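Local coordinates for uncharacterized protein PSPTO_3016 (Pseudomonas syringae pv. tomato, PDB 3H9X) that probably binds DNA, as a small alpha-beta protein of the MmcQ/YjbR family that adopts a "double wing" DNA-binding motif, although its precise cellular role is unknown, at residues I7-K12 against E104-I109; K12-K17 against D111-T116; V30-H33 against K38-A41; Y81-M86 against W91-L96. All blocks are in the same frame, centred on the assembly; numbering follows the deposited sequence.

Contact 1 (I7-K12 against E104-I109); sequences IDYAQK and EIHSLI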
loop_
_atom_site.group_PDB
_atom_site.type_symbol
_atom_site.label_atom_id
_atom_site.label_comp_id
_atom_site.label_asym_id
_atom_site.label_seq_id
_atom_site.Cartn_x
_atom_site.Cartn_y
_atom_site.Cartn_z
ATOM N N ILE A 7 -6.343 6.772 -4.285
ATOM C CA ILE A 7 -7.314 7.234 -3.284
ATOM C C ILE A 7 -8.727 7.294 -3.866
ATOM O O ILE A 7 -9.719 7.153 -3.143
ATOM C CB ILE A 7 -6.945 8.629 -2.655
ATOM C CG1 ILE A 7 -7.640 9.757 -3.400
ATOM C CG2 ILE A 7 -5.449 8.823 -2.622
ATOM C CD1 ILE A 7 -8.957 10.187 -2.768
ATOM N N ASP A 8 -8.818 7.499 -5.174
ATOM C CA ASP A 8 -10.113 7.557 -5.831
ATOM C C ASP A 8 -10.697 6.153 -5.921
ATOM O O ASP A 8 -11.863 5.938 -5.589
ATOM C CB ASP A 8 -9.982 8.153 -7.232
ATOM C CG ASP A 8 -9.743 9.653 -7.211
ATOM O OD1 ASP A 8 -9.400 10.215 -8.278
ATOM O OD2 ASP A 8 -9.902 10.279 -6.136
ATOM N N TYR A 9 -9.898 5.187 -6.359
ATOM C CA TYR A 9 -10.412 3.831 -6.461
ATOM C C TYR A 9 -10.965 3.342 -5.120
ATOM O O TYR A 9 -12.004 2.698 -5.077
ATOM C CB TYR A 9 -9.320 2.897 -6.984
ATOM C CG TYR A 9 -9.694 1.431 -6.964
ATOM C CD1 TYR A 9 -9.426 0.640 -5.852
ATOM C CD2 TYR A 9 -10.278 0.821 -8.072
ATOM C CE1 TYR A 9 -9.720 -0.717 -5.848
ATOM C CE2 TYR A 9 -10.578 -0.541 -8.072
ATOM C CZ TYR A 9 -10.294 -1.298 -6.963
ATOM O OH TYR A 9 -10.580 -2.640 -6.960
ATOM N N ALA A 10 -10.278 3.670 -4.031
ATOM C CA ALA A 10 -10.704 3.256 -2.697
ATOM C C ALA A 10 -12.039 3.874 -2.313
ATOM O O ALA A 10 -12.890 3.207 -1.723
ATOM C CB ALA A 10 -9.654 3.637 -1.668
ATOM N N GLN A 11 -12.207 5.153 -2.641
ATOM C CA GLN A 11 -13.431 5.892 -2.341
ATOM C C GLN A 11 -14.644 5.296 -3.068
ATOM O O GLN A 11 -15.744 5.228 -2.512
ATOM C CB GLN A 11 -13.250 7.361 -2.735
ATOM C CG GLN A 11 -14.520 8.214 -2.679
ATOM C CD GLN A 11 -15.152 8.260 -1.295
ATOM O OE1 GLN A 11 -14.507 8.645 -0.322
ATOM N NE2 GLN A 11 -16.424 7.873 -1.207
ATOM N N LYS A 12 -14.440 4.851 -4.304
ATOM C CA LYS A 12 -15.532 4.278 -5.075
ATOM C C LYS A 12 -15.774 2.799 -4.783
ATOM O O LYS A 12 -16.890 2.408 -4.465
ATOM C CB LYS A 12 -15.273 4.474 -6.571
ATOM C CG LYS A 12 -14.934 5.901 -6.969
ATOM C CD LYS A 12 -16.069 6.880 -6.677
ATOM C CE LYS A 12 -17.255 6.679 -7.615
ATOM N NZ LYS A 12 -18.332 7.690 -7.404
ATOM N N GLU A 104 -3.605 -5.924 -11.303
ATOM C CA GLU A 104 -2.947 -6.735 -10.269
ATOM C C GLU A 104 -2.992 -5.993 -8.930
ATOM O O GLU A 104 -3.135 -6.606 -7.875
ATOM C CB GLU A 104 -1.497 -7.003 -10.657
ATOM C CG GLU A 104 -0.693 -7.788 -9.617
ATOM C CD GLU A 104 -1.171 -9.229 -9.428
ATOM O OE1 GLU A 104 -1.161 -10.004 -10.441
ATOM O OE2 GLU A 104 -1.542 -9.588 -8.266
ATOM N N ILE A 105 -2.869 -4.668 -8.979
ATOM C CA ILE A 105 -2.941 -3.875 -7.769
ATOM C C ILE A 105 -4.359 -3.892 -7.197
ATOM O O ILE A 105 -4.530 -4.022 -5.991
ATOM C CB ILE A 105 -2.535 -2.407 -8.023
ATOM C CG1 ILE A 105 -1.035 -2.315 -8.310
ATOM C CG2 ILE A 105 -2.902 -1.549 -6.819
ATOM C CD1 ILE A 105 -0.575 -0.938 -8.744
ATOM N N HIS A 106 -5.379 -3.754 -8.044
ATOM C CA HIS A 106 -6.764 -3.751 -7.552
ATOM C C HIS A 106 -7.100 -5.016 -6.793
ATOM O O HIS A 106 -7.793 -4.962 -5.775
ATOM C CB HIS A 106 -7.758 -3.589 -8.705
ATOM C CG HIS A 106 -7.735 -2.231 -9.322
ATOM N ND1 HIS A 106 -8.192 -1.984 -10.597
ATOM C CD2 HIS A 106 -7.252 -1.052 -8.858
ATOM C CE1 HIS A 106 -7.984 -0.715 -10.898
ATOM N NE2 HIS A 106 -7.415 -0.128 -9.860
ATOM N N SER A 107 -6.615 -6.152 -7.290
ATOM C CA SER A 107 -6.880 -7.429 -6.643
ATOM C C SER A 107 -6.170 -7.493 -5.293
ATOM O O SER A 107 -6.746 -7.982 -4.313
ATOM C CB SER A 107 -6.443 -8.589 -7.542
ATOM O OG SER A 107 -5.068 -8.514 -7.852
ATOM N N LEU A 108 -4.934 -6.990 -5.237
ATOM C CA LEU A 108 -4.158 -6.964 -3.990
ATOM C C LEU A 108 -4.866 -6.058 -2.968
ATOM O O LEU A 108 -4.944 -6.390 -1.777
ATOM C CB LEU A 108 -2.729 -6.474 -4.264
ATOM C CG LEU A 108 -1.832 -7.440 -5.065
ATOM C CD1 LEU A 108 -0.550 -6.746 -5.517
ATOM C CD2 LEU A 108 -1.498 -8.641 -4.224
ATOM N N ILE A 109 -5.393 -4.925 -3.447
ATOM C CA ILE A 109 -6.151 -4.002 -2.597
ATOM C C ILE A 109 -7.355 -4.789 -2.030
ATOM O O ILE A 109 -7.734 -4.594 -0.878
ATOM C CB ILE A 109 -6.754 -2.786 -3.381
ATOM C CG1 ILE A 109 -5.688 -2.033 -4.194
ATOM C CG2 ILE A 109 -7.442 -1.842 -2.396
ATOM C CD1 ILE A 109 -4.746 -1.162 -3.399
#

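Contact 2 (K12-K17 against D111-T116); sequences KKYDTK and DSFQLT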
loop_
_atom_site.group_PDB
_atom_site.type_symbol
_atom_site.label_atom_id
_atom_site.label_comp_id
_atom_site.label_asym_id
_atom_site.label_seq_id
_atom_site.Cartn_x
_atom_site.Cartn_y
_atom_site.Cartn_z
ATOM N N LYS A 12 -14.440 4.851 -4.304
ATOM C CA LYS A 12 -15.532 4.278 -5.075
ATOM C C LYS A 12 -15.774 2.799 -4.783
ATOM O O LYS A 12 -16.890 2.408 -4.465
ATOM C CB LYS A 12 -15.273 4.474 -6.571
ATOM C CG LYS A 12 -14.934 5.901 -6.969
ATOM C CD LYS A 12 -16.069 6.880 -6.677
ATOM C CE LYS A 12 -17.255 6.679 -7.615
ATOM N NZ LYS A 12 -18.332 7.690 -7.404
ATOM N N LYS A 13 -14.732 1.982 -4.890
ATOM C CA LYS A 13 -14.867 0.547 -4.661
ATOM C C LYS A 13 -15.080 0.142 -3.223
ATOM O O LYS A 13 -15.432 -1.003 -2.960
ATOM C CB LYS A 13 -13.647 -0.210 -5.189
ATOM C CG LYS A 13 -13.752 -0.660 -6.647
ATOM C CD LYS A 13 -14.630 -1.898 -6.836
ATOM C CE LYS A 13 -13.972 -3.141 -6.261
ATOM N NZ LYS A 13 -13.738 -2.970 -4.809
ATOM N N TYR A 14 -14.865 1.054 -2.287
ATOM C CA TYR A 14 -15.035 0.698 -0.886
ATOM C C TYR A 14 -15.718 1.793 -0.100
ATOM O O TYR A 14 -16.077 1.595 1.055
ATOM C CB TYR A 14 -13.676 0.377 -0.244
ATOM C CG TYR A 14 -12.943 -0.779 -0.898
ATOM C CD1 TYR A 14 -13.375 -2.088 -0.736
ATOM C CD2 TYR A 14 -11.856 -0.552 -1.729
ATOM C CE1 TYR A 14 -12.743 -3.147 -1.397
ATOM C CE2 TYR A 14 -11.216 -1.593 -2.392
ATOM C CZ TYR A 14 -11.662 -2.889 -2.229
ATOM O OH TYR A 14 -11.041 -3.912 -2.923
ATOM N N ASP A 15 -15.898 2.953 -0.721
ATOM C CA ASP A 15 -16.552 4.064 -0.043
ATOM C C ASP A 15 -15.828 4.407 1.266
ATOM O O ASP A 15 -16.453 4.676 2.287
ATOM C CB ASP A 15 -18.005 3.688 0.240
ATOM C CG ASP A 15 -18.894 4.895 0.413
ATOM O OD1 ASP A 15 -18.837 5.532 1.487
ATOM O OD2 ASP A 15 -19.640 5.211 -0.539
ATOM N N THR A 16 -14.501 4.406 1.211
ATOM C CA THR A 16 -13.656 4.705 2.365
ATOM C C THR A 16 -12.998 6.071 2.210
ATOM O O THR A 16 -12.486 6.396 1.137
ATOM C CB THR A 16 -12.517 3.665 2.517
ATOM O OG1 THR A 16 -13.069 2.346 2.628
ATOM C CG2 THR A 16 -11.681 3.968 3.745
ATOM N N LYS A 17 -13.010 6.864 3.280
ATOM C CA LYS A 17 -12.383 8.186 3.258
ATOM C C LYS A 17 -10.977 8.060 3.848
ATOM O O LYS A 17 -10.796 7.483 4.918
ATOM C CB LYS A 17 -13.237 9.202 4.040
ATOM C CG LYS A 17 -12.525 9.985 5.163
ATOM C CD LYS A 17 -12.478 9.201 6.493
ATOM C CE LYS A 17 -11.584 9.873 7.547
ATOM N NZ LYS A 17 -11.903 11.312 7.807
ATOM N N ASP A 111 -7.600 -8.196 -1.690
ATOM C CA ASP A 111 -7.091 -9.202 -0.777
ATOM C C ASP A 111 -6.821 -8.621 0.616
ATOM O O ASP A 111 -7.185 -9.228 1.618
ATOM C CB ASP A 111 -5.827 -9.821 -1.363
ATOM C CG ASP A 111 -6.135 -10.835 -2.447
ATOM O OD1 ASP A 111 -7.129 -10.653 -3.193
ATOM O OD2 ASP A 111 -5.373 -11.813 -2.567
ATOM N N SER A 112 -6.187 -7.447 0.677
ATOM C CA SER A 112 -5.877 -6.778 1.948
ATOM C C SER A 112 -7.169 -6.371 2.646
ATOM O O SER A 112 -7.259 -6.406 3.873
ATOM C CB SER A 112 -5.007 -5.540 1.688
ATOM O OG SER A 112 -4.619 -4.909 2.877
ATOM N N PHE A 113 -8.169 -5.988 1.856
ATOM C CA PHE A 113 -9.473 -5.579 2.378
ATOM C C PHE A 113 -10.170 -6.764 3.064
ATOM O O PHE A 113 -10.598 -6.649 4.206
ATOM C CB PHE A 113 -10.354 -5.054 1.243
ATOM C CG PHE A 113 -11.616 -4.384 1.713
ATOM C CD1 PHE A 113 -11.575 -3.146 2.336
ATOM C CD2 PHE A 113 -12.848 -5.002 1.554
ATOM C CE1 PHE A 113 -12.743 -2.533 2.793
ATOM C CE2 PHE A 113 -14.017 -4.397 2.009
ATOM C CZ PHE A 113 -13.959 -3.162 2.629
ATOM N N GLN A 114 -10.273 -7.893 2.359
ATOM C CA GLN A 114 -10.895 -9.103 2.888
ATOM C C GLN A 114 -10.116 -9.726 4.037
ATOM O O GLN A 114 -10.692 -10.369 4.896
ATOM C CB GLN A 114 -11.046 -10.166 1.793
ATOM C CG GLN A 114 -12.065 -9.875 0.699
ATOM C CD GLN A 114 -13.439 -9.542 1.245
ATOM O OE1 GLN A 114 -13.999 -10.284 2.053
ATOM N NE2 GLN A 114 -13.988 -8.418 0.807
ATOM N N LEU A 115 -8.801 -9.557 4.031
ATOM C CA LEU A 115 -7.935 -10.122 5.064
ATOM C C LEU A 115 -8.115 -9.383 6.387
ATOM O O LEU A 115 -7.712 -9.865 7.446
ATOM C CB LEU A 115 -6.468 -10.017 4.623
ATOM C CG LEU A 115 -5.529 -11.200 4.856
ATOM C CD1 LEU A 115 -5.564 -11.626 6.330
ATOM C CD2 LEU A 115 -5.951 -12.342 3.957
ATOM N N THR A 116 -8.737 -8.212 6.309
ATOM C CA THR A 116 -8.948 -7.365 7.475
ATOM C C THR A 116 -10.416 -7.036 7.729
ATOM O O THR A 116 -10.735 -6.135 8.502
ATOM C CB THR A 116 -8.149 -6.060 7.311
ATOM O OG1 THR A 116 -8.342 -5.555 5.988
ATOM C CG2 THR A 116 -6.669 -6.314 7.530
#

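Contact 3 (V30-H33 against K38-A41); sequences VFRH and KWYA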
loop_
_atom_site.group_PDB
_atom_site.type_symbol
_atom_site.label_atom_id
_atom_site.label_comp_id
_atom_site.label_asym_id
_atom_site.label_seq_id
_atom_site.Cartn_x
_atom_site.Cartn_y
_atom_site.Cartn_z
ATOM N N VAL A 30 -3.946 6.401 5.728
ATOM C CA VAL A 30 -4.341 5.010 5.950
ATOM C C VAL A 30 -5.787 4.784 5.521
ATOM O O VAL A 30 -6.587 5.714 5.482
ATOM C CB VAL A 30 -4.151 4.554 7.452
ATOM C CG1 VAL A 30 -2.742 4.849 7.919
ATOM C CG2 VAL A 30 -5.161 5.209 8.351
ATOM N N PHE A 31 -6.104 3.546 5.164
ATOM C CA PHE A 31 -7.452 3.197 4.750
ATOM C C PHE A 31 -7.913 2.047 5.623
ATOM O O PHE A 31 -7.301 0.978 5.618
ATOM C CB PHE A 31 -7.480 2.781 3.279
ATOM C CG PHE A 31 -7.124 3.891 2.339
ATOM C CD1 PHE A 31 -5.832 4.405 2.311
ATOM C CD2 PHE A 31 -8.085 4.450 1.502
ATOM C CE1 PHE A 31 -5.502 5.459 1.473
ATOM C CE2 PHE A 31 -7.768 5.507 0.656
ATOM C CZ PHE A 31 -6.472 6.012 0.641
ATOM N N ARG A 32 -8.978 2.263 6.386
ATOM C CA ARG A 32 -9.482 1.209 7.253
ATOM C C ARG A 32 -10.985 1.026 7.141
ATOM O O ARG A 32 -11.664 1.769 6.432
ATOM C CB ARG A 32 -9.119 1.502 8.704
ATOM C CG ARG A 32 -9.795 2.720 9.284
ATOM C CD ARG A 32 -8.825 3.872 9.428
ATOM N NE ARG A 32 -9.449 4.988 10.128
ATOM C CZ ARG A 32 -9.827 4.952 11.403
ATOM N NH1 ARG A 32 -10.394 6.013 11.962
ATOM N NH2 ARG A 32 -9.628 3.861 12.124
ATOM N N HIS A 33 -11.488 0.007 7.832
ATOM C CA HIS A 33 -12.915 -0.296 7.847
ATOM C C HIS A 33 -13.585 0.524 8.935
ATOM O O HIS A 33 -12.956 0.865 9.939
ATOM C CB HIS A 33 -13.175 -1.774 8.148
ATOM C CG HIS A 33 -12.602 -2.718 7.140
ATOM N ND1 HIS A 33 -11.293 -3.148 7.188
ATOM C CD2 HIS A 33 -13.166 -3.336 6.077
ATOM C CE1 HIS A 33 -11.078 -3.995 6.197
ATOM N NE2 HIS A 33 -12.196 -4.128 5.506
ATOM N N LYS A 38 -9.693 -1.507 11.244
ATOM C CA LYS A 38 -8.464 -2.171 10.825
ATOM C C LYS A 38 -7.947 -1.625 9.496
ATOM O O LYS A 38 -8.692 -1.517 8.516
ATOM C CB LYS A 38 -8.666 -3.688 10.720
ATOM C CG LYS A 38 -8.884 -4.377 12.053
ATOM C CD LYS A 38 -8.762 -5.883 11.934
ATOM C CE LYS A 38 -8.933 -6.540 13.298
ATOM N NZ LYS A 38 -8.493 -7.970 13.334
ATOM N N TRP A 39 -6.662 -1.276 9.482
ATOM C CA TRP A 39 -5.999 -0.734 8.301
ATOM C C TRP A 39 -5.861 -1.823 7.266
ATOM O O TRP A 39 -5.490 -2.942 7.605
ATOM C CB TRP A 39 -4.594 -0.248 8.655
ATOM C CG TRP A 39 -4.538 0.870 9.639
ATOM C CD1 TRP A 39 -5.583 1.406 10.351
ATOM C CD2 TRP A 39 -3.376 1.611 10.012
ATOM N NE1 TRP A 39 -5.138 2.433 11.136
ATOM C CE2 TRP A 39 -3.786 2.582 10.950
ATOM C CE3 TRP A 39 -2.022 1.552 9.643
ATOM C CZ2 TRP A 39 -2.890 3.486 11.528
ATOM C CZ3 TRP A 39 -1.136 2.452 10.216
ATOM C CH2 TRP A 39 -1.574 3.404 11.148
ATOM N N TYR A 40 -6.146 -1.503 6.008
ATOM C CA TYR A 40 -6.008 -2.484 4.941
ATOM C C TYR A 40 -5.189 -1.892 3.798
ATOM O O TYR A 40 -4.937 -2.547 2.801
ATOM C CB TYR A 40 -7.401 -2.950 4.469
ATOM C CG TYR A 40 -8.218 -1.928 3.695
ATOM C CD1 TYR A 40 -7.993 -1.715 2.334
ATOM C CD2 TYR A 40 -9.215 -1.177 4.322
ATOM C CE1 TYR A 40 -8.738 -0.775 1.608
ATOM C CE2 TYR A 40 -9.967 -0.230 3.602
ATOM C CZ TYR A 40 -9.718 -0.035 2.241
ATOM O OH TYR A 40 -10.420 0.906 1.515
ATOM N N ALA A 41 -4.757 -0.650 3.989
ATOM C CA ALA A 41 -3.980 0.090 3.003
ATOM C C ALA A 41 -3.257 1.282 3.652
ATOM O O ALA A 41 -3.870 2.074 4.375
ATOM C CB ALA A 41 -4.903 0.583 1.897
#

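Contact 4 (Y81-M86 against W91-L96); sequences YPAYHM and WITVLL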
loop_
_atom_site.group_PDB
_atom_site.type_symbol
_atom_site.label_atom_id
_atom_site.label_comp_id
_atom_site.label_asym_id
_atom_site.label_seq_id
_atom_site.Cartn_x
_atom_site.Cartn_y
_atom_site.Cartn_z
ATOM N N TYR A 81 8.035 -4.651 -3.001
ATOM C CA TYR A 81 9.176 -4.696 -2.097
ATOM C C TYR A 81 8.717 -5.142 -0.710
ATOM O O TYR A 81 7.527 -5.318 -0.477
ATOM C CB TYR A 81 9.827 -3.303 -2.010
ATOM C CG TYR A 81 10.246 -2.720 -3.335
ATOM C CD1 TYR A 81 9.297 -2.292 -4.261
ATOM C CD2 TYR A 81 11.596 -2.647 -3.691
ATOM C CE1 TYR A 81 9.682 -1.815 -5.518
ATOM C CE2 TYR A 81 11.991 -2.163 -4.946
ATOM C CZ TYR A 81 11.027 -1.756 -5.857
ATOM O OH TYR A 81 11.401 -1.327 -7.120
ATOM N N PRO A 82 9.667 -5.354 0.218
ATOM C CA PRO A 82 9.372 -5.771 1.593
ATOM C C PRO A 82 8.598 -4.668 2.323
ATOM O O PRO A 82 8.830 -3.484 2.091
ATOM C CB PRO A 82 10.759 -5.985 2.184
ATOM C CG PRO A 82 11.543 -6.439 1.003
ATOM C CD PRO A 82 11.110 -5.473 -0.050
ATOM N N ALA A 83 7.688 -5.054 3.208
ATOM C CA ALA A 83 6.889 -4.075 3.934
ATOM C C ALA A 83 7.724 -3.000 4.619
ATOM O O ALA A 83 8.669 -3.296 5.342
ATOM C CB ALA A 83 6.013 -4.776 4.956
ATOM N N TYR A 84 7.353 -1.748 4.385
ATOM C CA TYR A 84 8.037 -0.618 4.982
ATOM C C TYR A 84 7.160 -0.045 6.089
ATOM O O TYR A 84 6.011 0.310 5.845
ATOM C CB TYR A 84 8.287 0.455 3.932
ATOM C CG TYR A 84 8.975 1.676 4.488
ATOM C CD1 TYR A 84 10.320 1.633 4.854
ATOM C CD2 TYR A 84 8.273 2.869 4.677
ATOM C CE1 TYR A 84 10.949 2.746 5.395
ATOM C CE2 TYR A 84 8.889 3.988 5.221
ATOM C CZ TYR A 84 10.227 3.917 5.579
ATOM O OH TYR A 84 10.837 5.005 6.150
ATOM N N HIS A 85 7.717 0.053 7.294
ATOM C CA HIS A 85 7.013 0.565 8.474
ATOM C C HIS A 85 5.876 -0.347 8.930
ATOM O O HIS A 85 5.054 0.042 9.760
ATOM C CB HIS A 85 6.446 1.977 8.242
ATOM C CG HIS A 85 7.396 3.092 8.576
ATOM N ND1 HIS A 85 6.965 4.385 8.799
ATOM C CD2 HIS A 85 8.746 3.126 8.652
ATOM C CE1 HIS A 85 8.014 5.168 8.992
ATOM N NE2 HIS A 85 9.105 4.429 8.906
HETATM N N MSE A 86 5.826 -1.554 8.386
HETATM C CA MSE A 86 4.802 -2.506 8.775
HETATM C C MSE A 86 5.482 -3.844 8.947
HETATM O O MSE A 86 6.650 -3.990 8.595
HETATM C CB MSE A 86 3.712 -2.604 7.709
HETATM C CG MSE A 86 2.919 -1.319 7.513
HETATM SE SE MSE A 86 1.808 -0.885 9.049
HETATM C CE MSE A 86 0.126 -1.635 8.415
ATOM N N TRP A 91 2.830 -7.907 5.708
ATOM C CA TRP A 91 2.617 -6.789 4.799
ATOM C C TRP A 91 3.566 -6.755 3.611
ATOM O O TRP A 91 4.635 -7.365 3.618
ATOM C CB TRP A 91 2.644 -5.448 5.556
ATOM C CG TRP A 91 1.469 -5.288 6.519
ATOM C CD1 TRP A 91 1.312 -5.910 7.728
ATOM C CD2 TRP A 91 0.260 -4.544 6.298
ATOM N NE1 TRP A 91 0.086 -5.610 8.264
ATOM C CE2 TRP A 91 -0.582 -4.773 7.407
ATOM C CE3 TRP A 91 -0.199 -3.712 5.266
ATOM C CZ2 TRP A 91 -1.854 -4.197 7.518
ATOM C CZ3 TRP A 91 -1.466 -3.137 5.375
ATOM C CH2 TRP A 91 -2.277 -3.384 6.491
ATOM N N ILE A 92 3.126 -6.028 2.588
ATOM C CA ILE A 92 3.811 -5.861 1.318
ATOM C C ILE A 92 3.780 -4.396 0.954
ATOM O O ILE A 92 2.827 -3.701 1.278
ATOM C CB ILE A 92 3.062 -6.675 0.251
ATOM C CG1 ILE A 92 3.542 -8.105 0.306
ATOM C CG2 ILE A 92 3.294 -6.142 -1.120
ATOM C CD1 ILE A 92 5.014 -8.188 0.053
ATOM N N THR A 93 4.829 -3.918 0.297
ATOM C CA THR A 93 4.880 -2.515 -0.109
ATOM C C THR A 93 4.877 -2.477 -1.629
ATOM O O THR A 93 5.803 -2.972 -2.256
ATOM C CB THR A 93 6.164 -1.802 0.411
ATOM O OG1 THR A 93 6.099 -1.658 1.836
ATOM C CG2 THR A 93 6.312 -0.419 -0.224
ATOM N N VAL A 94 3.831 -1.909 -2.221
ATOM C CA VAL A 94 3.749 -1.827 -3.677
ATOM C C VAL A 94 4.106 -0.420 -4.126
ATOM O O VAL A 94 3.586 0.573 -3.623
ATOM C CB VAL A 94 2.337 -2.210 -4.223
ATOM C CG1 VAL A 94 2.336 -2.165 -5.746
ATOM C CG2 VAL A 94 1.957 -3.608 -3.760
ATOM N N LEU A 95 5.011 -0.349 -5.087
ATOM C CA LEU A 95 5.458 0.928 -5.597
ATOM C C LEU A 95 4.482 1.500 -6.637
ATOM O O LEU A 95 4.224 0.861 -7.661
ATOM C CB LEU A 95 6.858 0.749 -6.175
ATOM C CG LEU A 95 7.598 1.956 -6.726
ATOM C CD1 LEU A 95 7.220 2.158 -8.172
ATOM C CD2 LEU A 95 7.298 3.185 -5.869
ATOM N N LEU A 96 3.923 2.684 -6.344
ATOM C CA LEU A 96 2.988 3.365 -7.245
ATOM C C LEU A 96 3.778 4.086 -8.322
ATOM O O LEU A 96 4.901 4.518 -8.082
ATOM C CB LEU A 96 2.121 4.390 -6.504
ATOM C CG LEU A 96 1.102 3.894 -5.483
ATOM C CD1 LEU A 96 0.237 5.052 -5.000
ATOM C CD2 LEU A 96 0.247 2.834 -6.117
HETATM O O HOH W 1 7.071 -8.172 3.603
#

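Contact 1 (I7-K12 against E104-I109)
Tyr9 and His106 lay their rings almost perfectly flat against each other, forming an offset stack that dominates this helix-helix contact. The centroid of the Tyr9 ring is 3.9 Å from that of the His106 imidazole, with the two planes only 2° from parallel. His106 CD2 sits over the middle of the phenol ring, 3.4 Å above its plane, and Tyr9 CE2 is placed in the same way over the imidazole. The offset is visible at the margins: His106 NE2 comes to 3.5 Å from Tyr9 CD2, while at the far end of the phenol Tyr9 OH lies 3.5 Å from the methylene carbon His106 CB. Tyr9 reaches across because its CG stands opposite the backbone N (chi1 173°), which carries the ring out from helix 3-13 toward its partner. Ile109, one turn further along, makes a lighter apolar contact: its CG2 methyl lies near the plane of the phenol at its edge, 4.3 Å from Tyr9 CE1. No hydrogen bond joins the two segments, so stacking and van der Waals contact carry the pairing. Tyr9 also touches Tyr14, while Ile109 is packed on Ile62 and Leu64 of strand 58-65. The stack therefore bridges helices 3-13 and 102-115 above the antiparallel sheet, with Ile105, Leu108 and Ile109 on the buried side of the second helix.

Contact 2 (K12-K17 against D111-T116)
Tyr14 and Phe113 meet through different first torsions: Tyr14 CG stands opposite its carbonyl carbon (chi1 -60°), whereas Phe113 CG is turned opposite its backbone N (chi1 -170°). Both bonds from the backbone lead toward the other segment, and the two side chains lie alongside one another with opposed senses, each running back toward the root of its partner. In this double-wing fold the aromatic pair ties the end of helix 3-13 to the last turns of helix 102-115. Their ring planes are inclined by 36°, an oblique arrangement with centroids 4.2 Å apart. Tyr14 is the first residue to leave helical geometry at the end of its helix. Its hydroxyl is hydrogen-bonded to Glu110 OE1, which anchors the far end of the ring to the second helix, and Gln114 NE2 is bonded to the other carboxylate oxygen, Glu110 OE2. Phe113 in turn meets the rings of His33 and Tyr40, so the pair belongs to an aromatic group reaching down to the sheet. Between Tyr14 and Phe113 themselves, one margin of the phenol does the touching: Tyr14 CD1 lies over the centre of the Phe113 ring, 3.4 Å above its plane, and Tyr14 CE1 approaches Phe113 CD2 to 3.5 Å.

Contact 3 (V30-H33 against K38-A41)
Val30 sets its CG1 methyl squarely over the indole of Trp39, 3.5 Å from the centroid of the six-membered ring and close to its normal, a CH-pi contact over the face. The CG2 methyl of the same valine lies more loosely, 3.9 Å from Trp39 NE1. Arg32 brings its CB to 3.9 Å from Trp39 CD1; its chain bends at chi2, the guanidinium plane stands 82° from that of the indole, and NE makes a salt bridge with Asp19 OD2. Phe31 and Tyr40 are paired differently, with Phe31 CB over the face of the phenol, toward its rim, and 3.7 Å from Tyr40 CZ. With CG between N and the carbonyl carbon (chi1 71°), the Tyr40 ring lies against Phe31 CB. The two strands form an antiparallel hairpin interrupted by a classic beta bulge, in which Tyr40 and Ala41 both face Phe31. Phe31 O accepts a nearly straight bond from Tyr40 N (2.8 Å) and a weak one from Ala41 N, while Phe31 N donates to Ala41 O at 2.8 Å. Phe31 CB also packs on Ala41 CB, and the phenylalanine ring meets Phe6 of helix 3-13 edge-to-face. Toward the turn, His33 offers two donors to one acceptor: its backbone N bonds to Lys38 O at 3.3 Å, from above the carbonyl plane, and ND1 adds a weak bond to the same oxygen. The His33 and Tyr40 rings are inclined at 54° with centroids 5.3 Å apart, and Tyr40 OH is hydrogen-bonded to Thr16 OG1.

Contact 4 (Y81-M86 against W91-L96)
Trp91 opens its strand by receiving Met86, modelled as selenomethionine, on one face of the indole. The CE methyl sits 3.3 Å from the centroid of the six-membered ring, close to its normal, while the selenium lies more distantly above the five-membered ring, a Met-aromatic contact. Bends at chi2 (-68°) and chi3 fold the Met86 chain over the ring. Trp91 CB also packs on Ala83 CB at 3.5 Å, and a water joins the two backbones, donating to Trp91 O at 2.6 Å and accepting from Ala83 N at 3.2 Å. At Ile92 the side chain bends back so that CD1 brushes Tyr81 O. Thr93 and Tyr81 form an antiparallel hydrogen-bonded pair of this hairpin: Tyr81 N donates to Thr93 O in an almost linear bond (2.9 Å, 177°), and Thr93 N returns one to Tyr81 O at 3.1 Å. The threonine hydroxyl accepts from Tyr84 N at 2.8 Å. Further on, Leu95 lies alongside Tyr81, its CB 3.9 Å from Tyr81 CE1. Dispersion and CH-pi contact thus hold the selenomethionine CE over the indole, whereas Thr93 OG1 makes a polar link: besides accepting from Tyr84 N it is hydrogen-bonded to Asp63 OD1 of strand 58-65, and its proton probably points to that carboxylate, which would satisfy the hydroxyl of this buried residue.

How the contacts relate
Contacts 1 and 2 are successive levels of one interface between helices 3-13 and 102-115, their centres about 8 Å apart; Tyr14 CE2 joins them, 3.8 Å from Ile109 CG2. Contact 2 also reaches the hairpin of contact 3, with centres about 7 Å apart, through a probable hydrogen bond of 3.2 Å between Thr16 OG1 and Tyr40 OH. Contact 1 touches the same hairpin where Ala10 CB meets Phe31 CE2 at 3.5 Å. Contacts 3 and 4 are hairpins at the two borders of the five-stranded sheet, about 14 Å apart by centres, yet Trp39 O lies 3.4 Å from Trp91 CH2. Contact 1 meets contact 4 lightly, Ile105 CG1 being 4.2 Å from Val94 CG1, while contacts 2 and 4 stand about 17 Å apart by centres.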